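Local coordinates for protein amidohydrolase (Xanthomonas campestris pv. campestris, PDB 4DZH) that probably deaminates adenosine derivatives such as 5'-methylthioadenosine, as a zinc-binding member of the ATZ/TRZ amidohydrolase family, at residues P25-A30 / I370-V375; C135-Y140 / R362-G367; I194-A199 / L221-H226; D325-N330 / Y403-H408; V382-S387 / H408-V413. All coordinates share one frame; numbering follows the deposited sequence.

Contact 1. Residues P25-A30 / I370-V375; sequences PIEPHA and IGSIEV
Pro-25 begins the contact by placing its backbone carbonyl against Ser-372 and Ile-373, where two loops far apart in sequence meet: one follows strand 22-23, the other leads from helix 349-363 to strand 381-385. Its O accepts from Ile-373 N at 2.8 Å in a fairly straight bond (163°). The same oxygen takes a second N-H, that of Glu-27, which closes a tight gamma turn with Ile-26 at its apex, and Ser-372 CB comes within 3.2 Å of it. The Pro-25 CA packs against Ile-373 CB at 3.9 Å. Ile-26 sets its CG2 branch 3.6 Å from Gly-371 O, then turns its end to Leu-353 and Thr-357 of helix 349-363. Glu-27 lies alongside Glu-374, both pointing the same way, with Glu-27 CB 3.3 Å from Glu-374 OE2. A water donates to both Glu-27 O and Ile-373 O, tying the loops together a second time. Each acid has its own partner: Glu-27 OE2 pairs with Arg-354, and Glu-374 OE2 accepts from Ser-372 OG at 2.7 Å through its anti lone pair. With Lys-377 also bonded to Ser-372 OG, these partners probably ease the repulsion between two neighbouring carboxylates.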
# COMPACT_ATOMS: atom_id res chain seq x y z
N PRO A 25 11.53 9.22 18.36
CA PRO A 25 10.77 10.14 19.22
C PRO A 25 9.87 11.15 18.49
O PRO A 25 8.99 11.69 19.15
CB PRO A 25 11.86 10.86 20.01
CG PRO A 25 13.05 10.90 19.06
CD PRO A 25 12.97 9.57 18.28
N ILE A 26 10.13 11.38 17.20
CA ILE A 26 9.44 12.34 16.33
C ILE A 26 9.94 13.76 16.65
O ILE A 26 10.28 14.54 15.75
CB ILE A 26 7.90 12.25 16.41
CG1 ILE A 26 7.43 10.83 16.05
CG2 ILE A 26 7.24 13.27 15.49
CD1 ILE A 26 7.79 10.38 14.64
N GLU A 27 10.02 14.06 17.95
CA GLU A 27 10.66 15.27 18.44
C GLU A 27 11.83 14.79 19.30
O GLU A 27 11.60 14.12 20.31
CB GLU A 27 9.66 16.10 19.26
CG GLU A 27 8.73 16.96 18.40
CD GLU A 27 9.53 17.93 17.52
OE1 GLU A 27 10.68 18.24 17.88
OE2 GLU A 27 9.02 18.41 16.48
N PRO A 28 13.07 15.10 18.89
CA PRO A 28 13.50 15.86 17.70
C PRO A 28 13.35 15.17 16.33
O PRO A 28 13.37 13.93 16.23
CB PRO A 28 14.99 16.10 17.99
CG PRO A 28 15.38 14.91 18.75
CD PRO A 28 14.23 14.64 19.67
N HIS A 29 13.24 15.99 15.29
CA HIS A 29 12.96 15.54 13.93
C HIS A 29 14.11 14.74 13.35
O HIS A 29 15.29 15.05 13.56
CB HIS A 29 12.67 16.73 13.04
CG HIS A 29 12.25 16.36 11.65
ND1 HIS A 29 11.01 15.83 11.38
CD2 HIS A 29 12.91 16.42 10.47
CE1 HIS A 29 10.92 15.59 10.08
NE2 HIS A 29 12.06 15.95 9.51
N ALA A 30 13.74 13.69 12.61
CA ALA A 30 14.68 12.89 11.82
C ALA A 30 15.72 12.18 12.66
O ALA A 30 16.75 11.73 12.14
CB ALA A 30 15.34 13.71 10.71
N ILE A 370 -0.03 13.93 22.86
CA ILE A 370 0.42 12.76 22.08
C ILE A 370 1.26 13.17 20.87
O ILE A 370 1.43 14.36 20.57
CB ILE A 370 -0.77 11.87 21.57
CG1 ILE A 370 -1.59 12.61 20.53
CG2 ILE A 370 -1.69 11.42 22.72
CD1 ILE A 370 -2.78 11.81 19.97
N GLY A 371 1.77 12.19 20.13
CA GLY A 371 2.38 12.49 18.83
C GLY A 371 3.90 12.47 18.82
O GLY A 371 4.51 12.52 17.74
N SER A 372 4.51 12.46 20.01
CA SER A 372 5.96 12.34 20.11
C SER A 372 6.30 11.65 21.41
O SER A 372 5.45 11.56 22.30
CB SER A 372 6.62 13.72 20.03
OG SER A 372 6.04 14.58 21.01
N ILE A 373 7.51 11.08 21.49
CA ILE A 373 7.95 10.39 22.70
C ILE A 373 8.78 11.38 23.49
O ILE A 373 10.01 11.49 23.32
CB ILE A 373 8.75 9.09 22.40
CG1 ILE A 373 7.95 8.25 21.36
CG2 ILE A 373 9.02 8.32 23.70
CD1 ILE A 373 8.56 6.85 21.10
N GLU A 374 8.08 12.15 24.32
CA GLU A 374 8.69 13.20 25.14
C GLU A 374 8.13 13.05 26.54
O GLU A 374 6.95 12.70 26.71
CB GLU A 374 8.35 14.56 24.57
CG GLU A 374 8.89 14.82 23.16
CD GLU A 374 8.64 16.25 22.71
OE1 GLU A 374 9.36 17.16 23.17
OE2 GLU A 374 7.69 16.50 21.93
N VAL A 375 8.96 13.29 27.55
CA VAL A 375 8.52 13.24 28.94
C VAL A 375 7.29 14.13 29.14
O VAL A 375 7.23 15.28 28.66
CB VAL A 375 9.68 13.65 29.91
CG1 VAL A 375 9.14 13.86 31.34
CG2 VAL A 375 10.80 12.64 29.89
O HOH W 1 12.49 12.95 23.01

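Contact 2. Residues C135-Y140 / R362-G367; sequences CVNENY and RALGFG
Cys-135 SG sits at the edge of the Phe-366 ring, near its plane, 3.7 Å from CD2 and equally close to CE2. It is a cysteine sulfur-aromatic contact inside the TIM barrel, joining strand 133-139 to the turn that follows helix 349-363. With SG anti to the backbone N (chi1 -171°), the thiol also reaches Leu-364 CD2 at 3.8 Å. Leu-364 spreads its two methyls along the strand: CD2 lies 3.5 Å from Val-136 O, while CD1 rests 3.8 Å from Asn-137 CB. No hydrogen bond crosses between the segments, so the grip is entirely one of packing.

What sets Leu-364 and Phe-366 in place is the end of the helix. Gly-365, with positive phi, leaves the helical path in a Schellman motif and brings the residues before and after it round to the same strand. Val-76 and Leu-158, from the strands on either side of 133-139, also touch Leu-364. Farther along, Asn-137 approaches His-79, a ligand of the zinc ion held by His-79, His-81, His-228 and Asp-316, with about 5 Å between side chains. Its amide is held by the barrel itself: Asn-137 ND2 donates to Ala-78 O and lies 4.0 Å from Leu-364 CD1.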
# COMPACT_ATOMS: atom_id res chain seq x y z
N CYS A 135 -5.26 6.62 17.71
CA CYS A 135 -6.12 7.80 17.84
C CYS A 135 -6.83 8.06 16.51
O CYS A 135 -6.22 7.87 15.45
CB CYS A 135 -5.23 8.99 18.18
SG CYS A 135 -6.12 10.53 18.65
N VAL A 136 -8.09 8.53 16.59
CA VAL A 136 -8.83 8.87 15.38
C VAL A 136 -9.47 10.21 15.52
O VAL A 136 -9.67 10.70 16.66
CB VAL A 136 -9.98 7.88 15.08
CG1 VAL A 136 -9.41 6.60 14.63
CG2 VAL A 136 -10.91 7.68 16.30
N ASN A 137 -9.77 10.78 14.35
CA ASN A 137 -10.61 11.97 14.23
C ASN A 137 -11.86 11.47 13.54
O ASN A 137 -11.92 11.41 12.29
CB ASN A 137 -9.92 12.99 13.34
CG ASN A 137 -10.65 14.31 13.30
OD1 ASN A 137 -11.45 14.66 14.18
ND2 ASN A 137 -10.31 15.11 12.31
N GLU A 138 -12.86 11.10 14.37
CA GLU A 138 -14.06 10.40 13.91
C GLU A 138 -15.14 11.36 13.40
O GLU A 138 -15.36 12.44 13.95
CB GLU A 138 -14.65 9.62 15.10
CG GLU A 138 -15.77 8.66 14.70
CD GLU A 138 -15.34 7.62 13.65
OE1 GLU A 138 -14.25 6.96 13.74
OE2 GLU A 138 -16.16 7.41 12.75
N ASN A 139 -15.84 10.93 12.34
CA ASN A 139 -16.85 11.81 11.76
C ASN A 139 -18.04 10.93 11.34
O ASN A 139 -18.07 10.40 10.24
CB ASN A 139 -16.18 12.49 10.54
CG ASN A 139 -17.03 13.54 9.88
OD1 ASN A 139 -18.24 13.52 9.97
ND2 ASN A 139 -16.38 14.44 9.13
N TYR A 140 -19.00 10.72 12.25
CA TYR A 140 -20.14 9.86 11.92
C TYR A 140 -21.38 10.17 12.79
O TYR A 140 -21.28 10.84 13.85
CB TYR A 140 -19.82 8.37 12.01
CG TYR A 140 -20.59 7.53 10.96
CD1 TYR A 140 -20.29 7.62 9.59
CD2 TYR A 140 -21.65 6.68 11.35
CE1 TYR A 140 -20.97 6.89 8.68
CE2 TYR A 140 -22.35 5.95 10.42
CZ TYR A 140 -22.01 6.05 9.09
OH TYR A 140 -22.69 5.30 8.14
N ARG A 362 -1.56 17.44 16.43
CA ARG A 362 -1.82 18.88 16.38
C ARG A 362 -3.13 19.23 15.69
O ARG A 362 -3.83 20.19 16.11
CB ARG A 362 -0.67 19.59 15.67
CG ARG A 362 0.58 19.63 16.52
CD ARG A 362 1.76 20.21 15.75
NE ARG A 362 2.94 20.30 16.60
CZ ARG A 362 4.13 20.75 16.18
NH1 ARG A 362 4.29 21.16 14.93
NH2 ARG A 362 5.15 20.82 17.02
N ALA A 363 -3.49 18.48 14.65
CA ALA A 363 -4.75 18.74 13.94
C ALA A 363 -5.95 18.51 14.85
O ALA A 363 -6.99 19.17 14.71
CB ALA A 363 -4.85 17.84 12.70
N LEU A 364 -5.84 17.58 15.79
CA LEU A 364 -6.97 17.21 16.63
C LEU A 364 -6.95 17.99 17.94
O LEU A 364 -7.86 17.85 18.75
CB LEU A 364 -6.97 15.70 16.93
CG LEU A 364 -7.55 14.75 15.86
CD1 LEU A 364 -6.95 14.99 14.48
CD2 LEU A 364 -7.29 13.30 16.29
N GLY A 365 -5.94 18.83 18.14
CA GLY A 365 -5.80 19.57 19.39
C GLY A 365 -5.19 18.77 20.53
O GLY A 365 -5.29 19.16 21.73
N PHE A 366 -4.52 17.68 20.18
CA PHE A 366 -3.91 16.77 21.14
C PHE A 366 -2.37 16.89 21.12
O PHE A 366 -1.65 16.05 21.71
CB PHE A 366 -4.28 15.32 20.81
CG PHE A 366 -5.75 14.98 20.93
CD1 PHE A 366 -6.63 15.73 21.68
CD2 PHE A 366 -6.24 13.84 20.27
CE1 PHE A 366 -7.97 15.36 21.77
CE2 PHE A 366 -7.57 13.47 20.38
CZ PHE A 366 -8.45 14.23 21.12
N GLY A 367 -1.86 17.91 20.44
CA GLY A 367 -0.43 18.08 20.23
C GLY A 367 0.38 18.11 21.51
O GLY A 367 1.56 17.72 21.53

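Contact 3. Residues I194-A199 / L221-H226; sequences ISTAFA and LDMPVH. With ZN (zinc ion), chain H.
Phe-198 and Val-225 form a single backbone bridge, Phe-198 N donating to Pro-224 O at 3.0 Å and Phe-198 O accepting from His-226 N at 2.7 Å, while the chains run 50° apart. The bridge joins strands 194-200 and 225-229, consecutive strands of the TIM barrel linked by helix 208-221 in a beta-alpha-beta crossover; before it, toward Thr-196 and Met-223, the chains diverge.

Met-223 fills the angle between them. Its chain bends at chi3 (76°), which curls CE back over one face of the Phe-198 ring, 4.0 Å from the centroid, in a CH-pi contact displaced toward the rim. SD, set obliquely to the ring, is 3.5 Å from Phe-198 CE2, completing a Met-aromatic pair. The same CE touches Thr-196 OG1 at 3.6 Å and the backbone carbonyl carbon of Ala-197, so one methyl meets three successive residues of the strand. Val-214 and Leu-217 of helix 208-221 pack on Phe-198 as well.

At the other end, His-226 has its CB against Phe-198 O, but its CG is anti to the backbone N (chi1 -179°) and the imidazole leads away. There NE2 bonds to ND1 of His-79, making His-226 a second-shell residue of the barrel's zinc site. A different zinc ion marks the end of helix 208-221: Leu-221 O binds it at 2.2 Å together with His-185 and three waters, one of which donates to Asp-222 O at 2.8 Å.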
# COMPACT_ATOMS: atom_id res chain seq x y z
N ILE A 194 -11.28 11.09 25.39
CA ILE A 194 -12.26 11.53 24.39
C ILE A 194 -12.44 13.03 24.46
O ILE A 194 -12.66 13.61 25.55
CB ILE A 194 -13.63 10.90 24.65
CG1 ILE A 194 -13.54 9.35 24.77
CG2 ILE A 194 -14.66 11.38 23.59
CD1 ILE A 194 -13.02 8.67 23.52
N SER A 195 -12.28 13.66 23.30
CA SER A 195 -12.66 15.06 23.12
C SER A 195 -13.68 15.16 21.98
O SER A 195 -13.88 14.19 21.20
CB SER A 195 -11.44 15.94 22.85
OG SER A 195 -10.57 15.95 23.97
N THR A 196 -14.30 16.33 21.86
CA THR A 196 -15.38 16.47 20.91
C THR A 196 -15.15 17.62 19.95
O THR A 196 -14.46 18.59 20.27
CB THR A 196 -16.74 16.66 21.61
OG1 THR A 196 -16.75 17.90 22.36
CG2 THR A 196 -17.03 15.47 22.55
N ALA A 197 -15.74 17.49 18.76
CA ALA A 197 -15.59 18.54 17.72
C ALA A 197 -16.92 18.70 17.01
O ALA A 197 -17.77 17.82 17.10
CB ALA A 197 -14.53 18.09 16.69
N PHE A 198 -17.11 19.84 16.34
CA PHE A 198 -18.20 19.95 15.40
C PHE A 198 -17.76 19.36 14.08
O PHE A 198 -16.63 19.57 13.65
CB PHE A 198 -18.58 21.40 15.21
CG PHE A 198 -19.46 21.94 16.32
CD1 PHE A 198 -20.83 21.66 16.33
CD2 PHE A 198 -18.92 22.69 17.37
CE1 PHE A 198 -21.65 22.14 17.35
CE2 PHE A 198 -19.73 23.17 18.39
CZ PHE A 198 -21.09 22.92 18.39
N ALA A 199 -18.67 18.65 13.42
CA ALA A 199 -18.40 18.07 12.12
C ALA A 199 -19.47 18.47 11.10
O ALA A 199 -20.26 17.63 10.66
CB ALA A 199 -18.29 16.54 12.22
N LEU A 221 -17.81 26.79 23.16
CA LEU A 221 -17.59 25.53 23.87
C LEU A 221 -16.16 25.05 23.72
O LEU A 221 -15.79 24.00 24.28
CB LEU A 221 -18.54 24.45 23.36
CG LEU A 221 -20.02 24.81 23.36
CD1 LEU A 221 -20.80 23.77 22.58
CD2 LEU A 221 -20.56 24.95 24.80
N ASP A 222 -15.36 25.80 22.97
CA ASP A 222 -13.95 25.47 22.75
C ASP A 222 -13.78 24.08 22.08
O ASP A 222 -13.23 23.12 22.68
CB ASP A 222 -13.16 25.56 24.06
CG ASP A 222 -11.66 25.45 23.84
OD1 ASP A 222 -11.19 25.85 22.75
OD2 ASP A 222 -10.95 24.97 24.76
N MET A 223 -14.28 24.00 20.85
CA MET A 223 -14.23 22.78 20.04
C MET A 223 -13.61 23.03 18.64
O MET A 223 -13.79 24.08 18.04
CB MET A 223 -15.64 22.17 19.90
CG MET A 223 -16.25 21.58 21.18
SD MET A 223 -18.05 21.53 21.01
CE MET A 223 -18.17 20.10 19.91
N PRO A 224 -12.87 22.05 18.10
CA PRO A 224 -12.44 22.16 16.70
C PRO A 224 -13.61 22.00 15.73
O PRO A 224 -14.70 21.58 16.16
CB PRO A 224 -11.46 20.98 16.56
CG PRO A 224 -11.04 20.68 17.95
CD PRO A 224 -12.23 20.93 18.79
N VAL A 225 -13.40 22.35 14.46
CA VAL A 225 -14.40 22.20 13.39
C VAL A 225 -13.83 21.27 12.32
O VAL A 225 -12.86 21.59 11.68
CB VAL A 225 -14.74 23.59 12.79
CG1 VAL A 225 -15.73 23.45 11.66
CG2 VAL A 225 -15.29 24.52 13.89
N HIS A 226 -14.45 20.09 12.13
CA HIS A 226 -13.92 19.03 11.24
C HIS A 226 -14.76 19.00 9.95
O HIS A 226 -15.91 18.57 10.00
CB HIS A 226 -14.10 17.71 12.00
CG HIS A 226 -13.60 16.48 11.29
ND1 HIS A 226 -13.64 15.23 11.89
CD2 HIS A 226 -13.09 16.28 10.05
CE1 HIS A 226 -13.16 14.33 11.05
NE2 HIS A 226 -12.81 14.94 9.93
ZN ZN H . -15.74 22.87 26.14
O HOH W 2 -14.16 21.87 25.06
O HOH W 3 -14.78 21.70 27.61
O HOH W 4 -16.44 24.59 27.35

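Contact 4. Residues D325-N330 / Y403-H408; sequences DMFSEN and YAAGRH
Arg-407 crosses Asp-325 obliquely and touches it from CB to the guanidinium. Its CB touches Asp-325 OD1 at 3.6 Å and, on another side, Phe-327 CD1. CG falls between the backbone N and the carbonyl carbon (chi1 62°), and from there the chain runs extended over the carboxylate: CG meets OD2, CD lies 3.5 Å from Asp-325 CG, and CZ comes to 3.7 Å from Asp-325 CB. The guanidinium and carboxylate planes are nearly parallel, 9° apart, and stacked. Asp-325 OD2 and Arg-407 NE, 3.6 Å apart, therefore make a salt bridge of charge alone, with no N-H aimed at the oxygen. At the tip, NH1 pairs with Glu-127.

Asp-325 is the N-cap of helix 326-341: its OD1 accepts from Ser-328 N at 2.9 Å, from above the carboxylate plane. A water donates to OD2 at 2.6 Å and accepts from Arg-407 N at 3.0 Å. Phe-327 spreads one ring face under Arg-407 CA, a CH-pi contact, and meets Ala-405 CB. Asp-325 also neighbours Asp-323 of the magnesium site; the arginine, shared with Glu-127, probably helps to balance the Asp-325 charge, while OD1 caps the helix.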
# COMPACT_ATOMS: atom_id res chain seq x y z
N ASP A 325 -5.46 1.12 6.95
CA ASP A 325 -4.05 0.83 7.09
C ASP A 325 -3.27 2.13 6.99
O ASP A 325 -3.07 2.65 5.85
CB ASP A 325 -3.63 -0.13 5.96
CG ASP A 325 -2.12 -0.51 5.99
OD1 ASP A 325 -1.36 0.15 6.73
OD2 ASP A 325 -1.73 -1.45 5.26
N MET A 326 -2.85 2.68 8.12
CA MET A 326 -2.08 3.93 8.07
C MET A 326 -0.66 3.73 7.58
O MET A 326 -0.04 4.69 7.10
CB MET A 326 -2.07 4.63 9.44
CG MET A 326 -3.38 5.31 9.76
SD MET A 326 -3.61 6.85 8.83
CE MET A 326 -2.29 7.87 9.53
N PHE A 327 -0.08 2.51 7.70
CA PHE A 327 1.26 2.32 7.12
C PHE A 327 1.19 2.51 5.61
O PHE A 327 2.03 3.18 5.02
CB PHE A 327 1.81 0.91 7.45
CG PHE A 327 2.43 0.81 8.82
CD1 PHE A 327 1.63 0.76 9.96
CD2 PHE A 327 3.80 0.75 8.95
CE1 PHE A 327 2.19 0.68 11.22
CE2 PHE A 327 4.39 0.66 10.23
CZ PHE A 327 3.60 0.62 11.34
N SER A 328 0.17 1.92 4.99
CA SER A 328 -0.08 2.12 3.58
C SER A 328 -0.41 3.54 3.23
O SER A 328 0.12 4.06 2.25
CB SER A 328 -1.20 1.22 3.09
OG SER A 328 -1.40 1.37 1.68
N GLU A 329 -1.32 4.15 4.00
CA GLU A 329 -1.71 5.53 3.72
C GLU A 329 -0.47 6.46 3.71
O GLU A 329 -0.35 7.37 2.83
CB GLU A 329 -2.72 6.00 4.77
CG GLU A 329 -3.56 7.14 4.18
CD GLU A 329 -4.58 6.67 3.21
OE1 GLU A 329 -4.97 7.50 2.33
OE2 GLU A 329 -5.05 5.52 3.30
N ASN A 330 0.44 6.24 4.67
CA ASN A 330 1.65 7.04 4.77
C ASN A 330 2.51 6.85 3.55
O ASN A 330 3.01 7.83 2.97
CB ASN A 330 2.50 6.66 5.98
CG ASN A 330 1.84 6.99 7.33
OD1 ASN A 330 0.91 7.79 7.42
ND2 ASN A 330 2.38 6.39 8.39
N TYR A 403 8.49 3.18 3.71
CA TYR A 403 8.49 2.61 2.38
C TYR A 403 8.54 1.10 2.34
O TYR A 403 8.49 0.51 1.22
CB TYR A 403 9.65 3.16 1.56
CG TYR A 403 9.65 4.68 1.39
CD1 TYR A 403 8.57 5.34 0.78
CD2 TYR A 403 10.71 5.46 1.85
CE1 TYR A 403 8.55 6.72 0.63
CE2 TYR A 403 10.70 6.86 1.71
CZ TYR A 403 9.61 7.48 1.10
OH TYR A 403 9.58 8.85 0.93
N ALA A 404 8.68 0.44 3.47
CA ALA A 404 8.76 -1.04 3.43
C ALA A 404 7.93 -1.79 4.50
O ALA A 404 7.42 -2.90 4.23
CB ALA A 404 10.23 -1.53 3.50
N ALA A 405 7.81 -1.24 5.71
CA ALA A 405 7.09 -1.92 6.76
C ALA A 405 5.63 -2.05 6.41
O ALA A 405 4.99 -1.07 5.94
CB ALA A 405 7.23 -1.13 8.07
N GLY A 406 5.07 -3.23 6.65
CA GLY A 406 3.64 -3.40 6.58
C GLY A 406 2.99 -3.35 7.95
O GLY A 406 3.63 -3.57 8.97
N ARG A 407 1.69 -3.09 7.98
CA ARG A 407 1.00 -2.94 9.24
C ARG A 407 0.98 -4.23 10.11
O ARG A 407 0.77 -4.16 11.33
CB ARG A 407 -0.41 -2.43 9.02
CG ARG A 407 -1.25 -3.35 8.23
CD ARG A 407 -2.68 -2.89 8.43
NE ARG A 407 -3.55 -3.58 7.48
CZ ARG A 407 -4.85 -3.33 7.34
NH1 ARG A 407 -5.52 -2.45 8.16
NH2 ARG A 407 -5.49 -4.01 6.35
N HIS A 408 1.22 -5.38 9.48
CA HIS A 408 1.21 -6.64 10.22
C HIS A 408 2.50 -6.76 11.01
O HIS A 408 2.61 -7.68 11.84
CB HIS A 408 1.10 -7.80 9.24
CG HIS A 408 2.27 -7.88 8.31
ND1 HIS A 408 2.40 -7.07 7.19
CD2 HIS A 408 3.39 -8.65 8.34
CE1 HIS A 408 3.54 -7.35 6.57
NE2 HIS A 408 4.16 -8.30 7.25
O HOH W 5 0.67 -2.33 5.28

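Contact 5. Residues V382-S387 / H408-V413; sequences VCVDLS and HQVTDV
The Gln-409 amide meets Asp-385 through NE2, which donates to Asp-385 O at 2.8 Å in a weak, bent bond (126°); NE2 also reaches Thr-391 OG1, and OE1 accepts from Gly-406 N, so both ends of the amide are engaged. On one face of the His-408 ring, Gln-409 CG stands 3.7 Å above the plane, toward the rim; the ring also meets His-408 of the second subunit. The Asp-385 carboxylate is tied to its own turn: Ser-387 OG donates to the syn lone pair of OD1 at 2.7 Å, and Ser-387 N comes to the same oxygen from above the plane, an Asx turn that ends the strand. The Asp-412 carboxylate takes Thr-411 OG1 from above its plane and forms a salt bridge with Arg-66.

The backbones of the two strands pair antiparallel. Cys-383 N donates to Asp-412 O and Cys-383 O accepts from Thr-411 N, each at 2.9 Å, and Asp-385 N binds Gln-409 O at 2.8 Å. Between Cys-383 and Val-384 the register slips by one, a beta bulge that takes in Thr-411 and leaves the buried Asp-412 N without a partner in the model. Val-382, Val-384, Val-410 and Val-413 share one sheet face. Val-382, its CG1 anti to the backbone N (chi1 175°), sets that methyl 3.8 Å from Val-410 CG1, and its CG2 lies 4.1 Å from Val-413 CG2. Phe-327 of helix 326-341 covers Val-384 and Val-410, while strand 69-80 flanks 381-385 and strand 418-422 continues the sheet beyond 410-415.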
# COMPACT_ATOMS: atom_id res chain seq x y z
N VAL A 382 3.84 2.38 19.97
CA VAL A 382 3.77 1.20 19.09
C VAL A 382 5.17 0.61 18.87
O VAL A 382 6.13 1.35 18.58
CB VAL A 382 3.13 1.62 17.74
CG1 VAL A 382 3.19 0.40 16.76
CG2 VAL A 382 1.69 2.03 17.96
N CYS A 383 5.25 -0.72 18.96
CA CYS A 383 6.45 -1.48 18.60
C CYS A 383 6.22 -2.06 17.21
O CYS A 383 5.21 -2.75 17.01
CB CYS A 383 6.69 -2.63 19.58
SG CYS A 383 7.52 -2.07 21.09
N VAL A 384 7.14 -1.79 16.30
CA VAL A 384 7.09 -2.36 14.94
C VAL A 384 8.28 -3.32 14.85
O VAL A 384 9.41 -2.86 14.94
CB VAL A 384 7.21 -1.24 13.86
CG1 VAL A 384 7.01 -1.85 12.48
CG2 VAL A 384 6.14 -0.22 14.08
N ASP A 385 8.01 -4.61 14.64
CA ASP A 385 9.09 -5.59 14.40
C ASP A 385 9.81 -5.22 13.12
O ASP A 385 9.15 -5.13 12.09
CB ASP A 385 8.51 -6.98 14.27
CG ASP A 385 9.56 -8.02 13.95
OD1 ASP A 385 10.70 -7.89 14.48
OD2 ASP A 385 9.26 -8.94 13.15
N LEU A 386 11.12 -4.96 13.16
CA LEU A 386 11.90 -4.64 11.96
C LEU A 386 12.84 -5.82 11.55
O LEU A 386 13.57 -5.74 10.54
CB LEU A 386 12.64 -3.32 12.07
CG LEU A 386 11.75 -2.09 12.12
CD1 LEU A 386 12.65 -0.87 12.26
CD2 LEU A 386 10.85 -1.95 10.87
N SER A 387 12.79 -6.90 12.32
CA SER A 387 13.66 -8.04 12.07
C SER A 387 13.07 -8.93 10.97
O SER A 387 13.76 -9.84 10.47
CB SER A 387 13.87 -8.83 13.36
OG SER A 387 12.70 -9.57 13.70
N HIS A 408 1.22 -5.38 9.48
CA HIS A 408 1.21 -6.64 10.22
C HIS A 408 2.50 -6.76 11.01
O HIS A 408 2.61 -7.68 11.84
CB HIS A 408 1.10 -7.80 9.24
CG HIS A 408 2.27 -7.88 8.31
ND1 HIS A 408 2.40 -7.07 7.19
CD2 HIS A 408 3.39 -8.65 8.34
CE1 HIS A 408 3.54 -7.35 6.57
NE2 HIS A 408 4.16 -8.30 7.25
N GLN A 409 3.45 -5.85 10.80
CA GLN A 409 4.67 -5.88 11.61
C GLN A 409 4.49 -5.18 12.95
O GLN A 409 5.42 -5.17 13.76
CB GLN A 409 5.83 -5.27 10.88
CG GLN A 409 6.11 -6.09 9.58
CD GLN A 409 7.29 -5.56 8.86
OE1 GLN A 409 7.16 -5.08 7.73
NE2 GLN A 409 8.48 -5.67 9.47
N VAL A 410 3.35 -4.53 13.14
CA VAL A 410 3.05 -4.02 14.49
C VAL A 410 2.88 -5.17 15.46
O VAL A 410 2.05 -6.06 15.23
CB VAL A 410 1.77 -3.13 14.45
CG1 VAL A 410 1.31 -2.75 15.87
CG2 VAL A 410 2.02 -1.87 13.57
N THR A 411 3.62 -5.19 16.56
CA THR A 411 3.47 -6.29 17.51
C THR A 411 2.88 -5.91 18.86
O THR A 411 2.17 -6.69 19.47
CB THR A 411 4.81 -6.98 17.77
OG1 THR A 411 5.75 -6.02 18.26
CG2 THR A 411 5.34 -7.63 16.46
N ASP A 412 3.12 -4.68 19.26
CA ASP A 412 2.61 -4.21 20.55
C ASP A 412 2.14 -2.76 20.46
O ASP A 412 2.76 -1.96 19.79
CB ASP A 412 3.66 -4.36 21.66
CG ASP A 412 4.20 -5.81 21.79
OD1 ASP A 412 3.63 -6.63 22.55
OD2 ASP A 412 5.19 -6.13 21.10
N VAL A 413 1.06 -2.50 21.18
CA VAL A 413 0.42 -1.19 21.20
C VAL A 413 -0.05 -0.86 22.61
O VAL A 413 -0.71 -1.68 23.29
CB VAL A 413 -0.81 -1.22 20.30
CG1 VAL A 413 -1.59 0.10 20.44
CG2 VAL A 413 -0.37 -1.45 18.87

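Contacts 2 and 3, centres about 9 Å apart, both border the zinc site of His-79, and contact 3 also holds Leu-221 of a second zinc ion. Between them Asn-137 ND2 approaches His-226 CE1 at 3.2 Å, and both residues stand next to His-79. Contact 1 reaches this core through Ile-370, whose CD1 is 3.8 Å from Cys-135 SG of contact 2. On the other side of the chain's centre from contact 3, contacts 4 and 5 share His-408 and join where Phe-327 CE1 meets Val-410 CG2 at 3.5 Å; of these two, contact 4 borders the magnesium site. Contacts 2, 3 and 5 all reach the same sheet, although contacts 3 and 5 have centres about 32 Å apart.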